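Local coordinates for CBS domain-containing protein CBSX2 (Arabidopsis thaliana, PDB 3SL7), which probably acts as a redox regulator in the chloroplast, a CBS-pair protein that modulates the thioredoxin system and through it plant development, at residues A[143-146]-A[147-151]; A[121-124]-A[125-128]; A[10-13]-A[14-17]; A[51-54]-A[55-59]. All blocks are in the same frame, centred on the assembly; numbering follows the deposited sequence.

Contacts 1 and 4 are counterparts, the strand-to-helix junctions of the second and the first CBS domain; their centres lie about 19 Å apart on opposite sides of the chain's centre. Contact 3 joins contact 1 directly: Asn149 ND2 and Thr11 OG1 are hydrogen-bonded at 2.7 Å, and the strands 11-12 and 141-146 are neighbours in one sheet. A bound acetate, probably from the crystallisation liquor, lies about 4 Å from the Thr146 side chain and about 5 Å from that of Thr11. Contact 2 packs on the other flank of contact 1, with Leu124 CD1 3.4 Å from Val150 CG2, and reaches contact 4 where Lys128 meets the Tyr56 ring.

Contact 1 (A[143-146]-A[147-151])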
# COMPACT_ATOMS: atom_id res chain seq x y z
N GLY A 143 3.37 -17.61 2.58
CA GLY A 143 2.96 -16.35 3.16
C GLY A 143 3.87 -15.23 2.72
O GLY A 143 4.80 -15.43 1.94
N ILE A 144 3.61 -14.05 3.23
CA ILE A 144 4.50 -12.95 2.99
C ILE A 144 4.60 -12.13 4.27
O ILE A 144 3.63 -12.00 5.01
CB ILE A 144 4.04 -12.10 1.75
CG1 ILE A 144 5.14 -11.15 1.30
CG2 ILE A 144 2.76 -11.32 2.04
CD1 ILE A 144 4.95 -10.68 -0.14
N LEU A 145 5.80 -11.62 4.55
CA LEU A 145 5.98 -10.69 5.65
C LEU A 145 6.10 -9.27 5.11
O LEU A 145 6.98 -8.97 4.31
CB LEU A 145 7.24 -11.03 6.46
CG LEU A 145 7.39 -10.20 7.75
CD1 LEU A 145 6.33 -10.61 8.78
CD2 LEU A 145 8.79 -10.35 8.33
N THR A 146 5.20 -8.41 5.57
CA THR A 146 5.18 -7.03 5.13
C THR A 146 5.57 -6.15 6.29
O THR A 146 5.55 -6.60 7.43
CB THR A 146 3.77 -6.62 4.70
OG1 THR A 146 2.92 -6.57 5.85
CG2 THR A 146 3.19 -7.63 3.70
N ARG A 147 5.91 -4.89 6.02
CA ARG A 147 6.22 -3.97 7.10
C ARG A 147 5.02 -3.83 8.02
O ARG A 147 5.16 -3.75 9.24
CB ARG A 147 6.64 -2.61 6.54
CG ARG A 147 8.05 -2.59 5.97
CD ARG A 147 8.37 -1.24 5.33
NE ARG A 147 8.17 -0.13 6.26
CZ ARG A 147 9.02 0.19 7.23
NH1 ARG A 147 10.12 -0.53 7.43
NH2 ARG A 147 8.77 1.23 8.02
N GLY A 148 3.83 -3.82 7.43
CA GLY A 148 2.59 -3.79 8.19
C GLY A 148 2.44 -4.96 9.15
O GLY A 148 1.96 -4.79 10.26
N ASN A 149 2.83 -6.16 8.72
CA ASN A 149 2.82 -7.31 9.60
C ASN A 149 3.74 -7.09 10.79
O ASN A 149 3.42 -7.47 11.91
CB ASN A 149 3.29 -8.58 8.87
CG ASN A 149 2.31 -9.06 7.83
OD1 ASN A 149 1.11 -8.81 7.94
ND2 ASN A 149 2.82 -9.77 6.82
N VAL A 150 4.90 -6.48 10.54
CA VAL A 150 5.89 -6.29 11.59
C VAL A 150 5.38 -5.27 12.59
O VAL A 150 5.53 -5.43 13.79
CB VAL A 150 7.26 -5.87 11.02
CG1 VAL A 150 8.23 -5.55 12.15
CG2 VAL A 150 7.82 -6.96 10.11
N VAL A 151 4.76 -4.20 12.10
CA VAL A 151 4.16 -3.22 12.99
C VAL A 151 3.05 -3.87 13.83
O VAL A 151 2.93 -3.64 15.04
CB VAL A 151 3.61 -2.04 12.21
CG1 VAL A 151 2.86 -1.07 13.13
CG2 VAL A 151 4.75 -1.34 11.47
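Leu145 reaches from the strand over the first turn of the following helix, its CD2 packing 3.9 Å from Val150 CG2 with the two side chains at about a right angle. CD1, the other branch, rests on Asn149 CB at 3.7 Å. At the joint itself Thr146 is the N-cap: its OG1 sits between its own backbone N and carbonyl carbon (chi1 69°), a turn that brings the hydroxyl beneath the open helix end, where it accepts from Asn149 N at 2.9 Å. The backbone carbonyl does the next job, Thr146 O taking Val150 N at 3.2 Å with the donor tilted 18° from the carbonyl plane. With an alanine in place of the threonine, Asn149 N is likely to lose its side-chain capping acceptor, leaving the first helical turn less firmly held. The run from Gly143 to Asn149 matches the GhhS/TxxD/N signature of CBS domains, which in nucleotide-binding relatives helps to hold ribose and phosphate. Asn149 swings back along the strand, ND2 standing 3.0 Å from Thr146 N; these are two donors, and the amide finds its acceptor in Thr11 OG1. Arg147 leaves the junction and makes a cation-pi contact with Trp82 of the second subunit.

Contact 2 (A[121-124]-A[125-128]); sequences ARLL and LETK
Leu125 begins the way out of the helix by turning its amide back on Arg122: Leu125 N donates to Arg122 O at 3.2 Å, a bond spanning three residues instead of the four of an alpha-helix. The donor stands 54° out of the carbonyl plane, as expected of so tight a turn. The side chain of Leu125 lies next to that of Leu124, CD1 3.6 Å from Leu124 CB. Glu126 repeats the three-residue step, its N bonded to Leu123 O at 2.7 Å. From there its chain runs extended beyond CG and crosses Leu123, with OE1 3.8 Å from Leu123 CD1; the contact is between a carboxylate oxygen and a methyl group. Arg122 is the nearby opposite charge, but Arg122 NE is still 6.5 Å from Glu126 OE2, too far for a salt bridge. Thr127 N adds a weak, long bond to Leu123 O, which therefore has two amides converging on it. Thr127 CG2, set between its own backbone N and carbonyl carbon (chi1 173° for OG1), comes 3.3 Å from Leu124 O, and the hydroxyl on the other branch takes the amide of Phe129, an ST turn leading toward the next strand. Ala121, Leu124 and Leu125 face helix 147-159, Leu123, Leu124 and Thr127 pack on Leu132 of strand 131-135, and Phe85 and Lys83 of the second subunit meet Ala121 and Leu125.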
# COMPACT_ATOMS: atom_id res chain seq x y z
N ALA A 121 12.65 -8.78 10.28
CA ALA A 121 12.34 -7.36 10.24
C ALA A 121 13.48 -6.56 9.61
O ALA A 121 13.26 -5.67 8.78
CB ALA A 121 12.03 -6.85 11.64
N ARG A 122 14.70 -6.89 10.01
CA ARG A 122 15.90 -6.26 9.48
C ARG A 122 15.97 -6.41 7.96
O ARG A 122 16.26 -5.46 7.24
CB ARG A 122 17.12 -6.92 10.12
CG ARG A 122 18.37 -6.06 10.23
CD ARG A 122 19.30 -6.62 11.30
NE ARG A 122 18.64 -6.71 12.60
CZ ARG A 122 19.24 -6.99 13.75
NH1 ARG A 122 20.55 -7.22 13.77
NH2 ARG A 122 18.55 -7.03 14.88
N LEU A 123 15.69 -7.63 7.50
CA LEU A 123 15.76 -7.96 6.08
C LEU A 123 14.76 -7.20 5.24
O LEU A 123 15.06 -6.82 4.12
CB LEU A 123 15.49 -9.45 5.89
CG LEU A 123 16.54 -10.50 5.51
CD1 LEU A 123 17.70 -10.05 4.62
CD2 LEU A 123 16.95 -11.42 6.67
N LEU A 124 13.56 -7.01 5.77
CA LEU A 124 12.53 -6.26 5.05
C LEU A 124 13.14 -5.01 4.45
O LEU A 124 12.83 -4.63 3.33
CB LEU A 124 11.41 -5.83 5.99
CG LEU A 124 10.27 -6.80 6.21
CD1 LEU A 124 9.26 -6.19 7.18
CD2 LEU A 124 9.62 -7.12 4.90
N LEU A 125 14.00 -4.37 5.22
CA LEU A 125 14.56 -3.09 4.81
C LEU A 125 15.74 -3.24 3.85
O LEU A 125 16.24 -2.25 3.31
CB LEU A 125 14.98 -2.28 6.03
CG LEU A 125 13.85 -1.83 6.97
CD1 LEU A 125 13.10 -3.00 7.54
CD2 LEU A 125 14.41 -0.98 8.10
N GLU A 126 16.20 -4.46 3.62
CA GLU A 126 17.35 -4.66 2.75
C GLU A 126 16.96 -5.06 1.32
O GLU A 126 17.80 -5.12 0.43
CB GLU A 126 18.35 -5.66 3.35
CG GLU A 126 19.06 -5.14 4.60
CD GLU A 126 19.96 -6.19 5.26
OE1 GLU A 126 20.20 -7.24 4.64
OE2 GLU A 126 20.41 -5.95 6.40
N THR A 127 15.67 -5.31 1.12
CA THR A 127 15.15 -5.66 -0.21
C THR A 127 14.31 -4.52 -0.78
O THR A 127 13.49 -3.95 -0.05
CB THR A 127 14.31 -6.95 -0.15
OG1 THR A 127 13.69 -7.18 -1.42
CG2 THR A 127 13.23 -6.82 0.91
N LYS A 128 14.49 -4.18 -2.06
CA LYS A 128 13.72 -3.09 -2.66
C LYS A 128 12.24 -3.43 -2.65
O LYS A 128 11.38 -2.55 -2.56
CB LYS A 128 14.19 -2.76 -4.09
CG LYS A 128 13.72 -1.40 -4.57
CD LYS A 128 14.23 -1.05 -5.96
CE LYS A 128 13.39 -1.71 -7.04
NZ LYS A 128 13.61 -1.06 -8.36

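Contact 3 (A[10-13]-A[14-17]); sequences MTPR and QNLH
The side-chain amide of Gln14 turns one face to the CB corner of the Pro12 ring, Pro12 CB standing over the amide plane 3.3 Å from Gln14 CD and 3.6 Å from Gln14 NE2. Two torsions bring it there: CG lies between the backbone N and the carbonyl carbon (chi1 56°), and the chain bends again at chi2. Another part of the proline ring meets the second amide, with Pro12 CD 3.6 Å from Asn15 OD1. Farther on, Asn15 O stands above one face of the His17 ring, offset toward its rim. Beneath these groups the backbone makes two successive tight turns, Asn15 N donating to Pro12 O at 3.0 Å and Leu16 N to Arg13 O at 3.0 Å, in both cases from well above the carbonyl plane. The methyl branch of Thr11 backs the turn, CG2 3.7 Å from Asn15 CB, while its hydroxyl serves Asn149. Arg13 extends away to a cation-pi contact with Trp47. This Met-Thr-Pro entry is familiar at the head of CBS domains; strand 11-12 pairs with strand 141-146 of the second domain, the strand exchange by which the two CBS domains of a pair interlock.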
# COMPACT_ATOMS: atom_id res chain seq x y z
N MSE A 10 3.14 -13.35 9.89
CA MSE A 10 3.10 -13.20 8.44
C MSE A 10 1.68 -13.17 7.90
O MSE A 10 0.73 -13.63 8.54
CB MSE A 10 3.82 -14.38 7.78
CG MSE A 10 3.02 -15.66 7.89
SE MSE A 10 4.01 -17.13 7.13
CE MSE A 10 2.57 -18.47 7.04
N THR A 11 1.56 -12.63 6.70
CA THR A 11 0.33 -12.67 5.95
C THR A 11 0.15 -14.08 5.44
O THR A 11 1.00 -14.59 4.71
CB THR A 11 0.40 -11.70 4.75
OG1 THR A 11 0.70 -10.39 5.24
CG2 THR A 11 -0.91 -11.68 3.99
N PRO A 12 -0.97 -14.72 5.81
CA PRO A 12 -1.30 -16.10 5.42
C PRO A 12 -1.37 -16.23 3.90
O PRO A 12 -1.63 -15.25 3.22
CB PRO A 12 -2.70 -16.29 6.00
CG PRO A 12 -2.83 -15.27 7.06
CD PRO A 12 -2.04 -14.10 6.60
N ARG A 13 -1.17 -17.45 3.41
CA ARG A 13 -1.26 -17.75 1.99
C ARG A 13 -2.60 -17.28 1.42
O ARG A 13 -2.67 -16.76 0.31
CB ARG A 13 -1.12 -19.27 1.79
CG ARG A 13 -1.06 -19.80 0.36
CD ARG A 13 -1.03 -21.33 0.43
NE ARG A 13 -0.92 -22.01 -0.86
CZ ARG A 13 0.14 -22.71 -1.26
NH1 ARG A 13 1.21 -22.82 -0.48
NH2 ARG A 13 0.14 -23.30 -2.45
N GLN A 14 -3.67 -17.45 2.20
CA GLN A 14 -5.01 -17.15 1.70
C GLN A 14 -5.21 -15.67 1.41
O GLN A 14 -6.15 -15.29 0.72
CB GLN A 14 -6.10 -17.65 2.67
CG GLN A 14 -5.99 -17.12 4.09
CD GLN A 14 -5.28 -18.09 5.03
OE1 GLN A 14 -4.35 -18.79 4.63
NE2 GLN A 14 -5.74 -18.14 6.27
N ASN A 15 -4.31 -14.83 1.92
CA ASN A 15 -4.41 -13.40 1.68
C ASN A 15 -3.37 -12.87 0.71
O ASN A 15 -3.24 -11.66 0.52
CB ASN A 15 -4.39 -12.64 3.01
CG ASN A 15 -5.51 -13.06 3.94
OD1 ASN A 15 -5.28 -13.39 5.10
ND2 ASN A 15 -6.73 -13.07 3.42
N LEU A 16 -2.63 -13.78 0.08
CA LEU A 16 -1.63 -13.38 -0.92
C LEU A 16 -2.31 -13.06 -2.23
O LEU A 16 -3.39 -13.56 -2.53
CB LEU A 16 -0.60 -14.48 -1.16
CG LEU A 16 0.16 -14.93 0.08
CD1 LEU A 16 1.17 -16.06 -0.15
CD2 LEU A 16 0.70 -13.79 0.93
N HIS A 17 -1.65 -12.20 -3.01
CA HIS A 17 -2.05 -11.95 -4.38
C HIS A 17 -0.86 -12.30 -5.25
O HIS A 17 0.19 -11.67 -5.17
CB HIS A 17 -2.45 -10.49 -4.53
CG HIS A 17 -3.30 -10.00 -3.40
ND1 HIS A 17 -4.57 -10.49 -3.16
CD2 HIS A 17 -3.05 -9.10 -2.42
CE1 HIS A 17 -5.08 -9.90 -2.09
NE2 HIS A 17 -4.17 -9.05 -1.62
O HOH W 1 -4.10 -16.72 -2.60

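Contact 4 (A[51-54]-A[55-59]); sequences GVVS and DYDLL
Ser54 O, the last carbonyl of the strand, gathers two amides as the chain turns into the short helix 55-58. Leu58 N approaches in the carbonyl plane at 3.1 Å, whereas Asp57 N comes from well above that plane at 2.9 Å. The strand's last amide is taken by a side chain: Ser54 N donates to Asp57 OD2 at 2.9 Å, meeting the carboxylate on its anti side, 26° out of plane. Asp57 CG lies anti to its carbonyl carbon (chi1 -63°), which points the carboxylate back toward the strand. On the buried flank Val53 CG2 packs against Leu58 CD2 at 3.8 Å, the two side chains crossing at about a right angle, and touches Asp57 CB. Tyr56 folds one ring face over Ser54 CB, modelled too close for the exact spacing to be trusted, and Lys128 packs at the ring as well. Replacing the tyrosine by a glycine is likely to uncover this side of Ser54 and leave the Lys128 chain without its aromatic neighbour. The sequence fits the GhhS/TxxD signature, though the Ser54 hydroxyl makes no capping bond. Aspartate accepting the N-cap amide supplies half of a capping box, and its negative charge beside the helix start would probably be favoured by the helix dipole.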
# COMPACT_ATOMS: atom_id res chain seq x y z
N GLY A 51 9.76 -15.46 -8.10
CA GLY A 51 10.16 -14.07 -8.17
C GLY A 51 9.18 -13.14 -7.51
O GLY A 51 8.22 -13.56 -6.88
N VAL A 52 9.47 -11.85 -7.63
CA VAL A 52 8.59 -10.81 -7.14
C VAL A 52 8.56 -9.73 -8.21
O VAL A 52 9.50 -9.59 -8.99
CB VAL A 52 9.10 -10.20 -5.81
CG1 VAL A 52 9.14 -11.29 -4.70
CG2 VAL A 52 10.48 -9.59 -5.99
N VAL A 53 7.46 -8.98 -8.26
CA VAL A 53 7.33 -7.92 -9.26
C VAL A 53 6.55 -6.77 -8.65
O VAL A 53 5.61 -7.00 -7.87
CB VAL A 53 6.67 -8.43 -10.56
CG1 VAL A 53 5.21 -8.80 -10.32
CG2 VAL A 53 6.80 -7.38 -11.66
N SER A 54 6.97 -5.55 -8.96
CA SER A 54 6.36 -4.37 -8.39
C SER A 54 5.76 -3.47 -9.43
O SER A 54 6.04 -3.63 -10.62
CB SER A 54 7.41 -3.57 -7.63
OG SER A 54 7.93 -4.35 -6.57
N ASP A 55 4.95 -2.50 -8.99
CA ASP A 55 4.41 -1.49 -9.90
C ASP A 55 5.54 -0.79 -10.66
O ASP A 55 5.41 -0.52 -11.84
CB ASP A 55 3.51 -0.48 -9.18
CG ASP A 55 4.12 0.03 -7.87
OD1 ASP A 55 5.32 -0.19 -7.61
OD2 ASP A 55 3.38 0.67 -7.10
N TYR A 56 6.66 -0.51 -9.98
CA TYR A 56 7.80 0.15 -10.61
C TYR A 56 8.44 -0.69 -11.72
O TYR A 56 9.12 -0.16 -12.60
CB TYR A 56 8.84 0.62 -9.57
CG TYR A 56 9.34 -0.44 -8.60
CD1 TYR A 56 8.99 -0.40 -7.26
CD2 TYR A 56 10.16 -1.47 -9.03
CE1 TYR A 56 9.45 -1.37 -6.37
CE2 TYR A 56 10.62 -2.44 -8.15
CZ TYR A 56 10.27 -2.38 -6.82
OH TYR A 56 10.72 -3.35 -5.95
N ASP A 57 8.23 -2.00 -11.68
CA ASP A 57 8.73 -2.88 -12.73
C ASP A 57 7.77 -2.89 -13.91
O ASP A 57 8.19 -2.82 -15.06
CB ASP A 57 8.87 -4.32 -12.22
CG ASP A 57 9.88 -4.45 -11.10
OD1 ASP A 57 10.96 -3.84 -11.20
OD2 ASP A 57 9.58 -5.17 -10.11
N LEU A 58 6.48 -2.98 -13.60
CA LEU A 58 5.45 -3.10 -14.62
C LEU A 58 5.25 -1.80 -15.39
O LEU A 58 4.83 -1.82 -16.55
CB LEU A 58 4.14 -3.55 -13.97
CG LEU A 58 4.17 -4.89 -13.25
CD1 LEU A 58 2.89 -5.11 -12.46
CD2 LEU A 58 4.41 -6.03 -14.24
N LEU A 59 5.57 -0.66 -14.78
CA LEU A 59 5.34 0.64 -15.42
C LEU A 59 6.63 1.41 -15.68
O LEU A 59 6.63 2.63 -15.69
CB LEU A 59 4.38 1.49 -14.59
CG LEU A 59 2.95 0.96 -14.54
CD1 LEU A 59 2.15 1.68 -13.48
CD2 LEU A 59 2.29 1.07 -15.91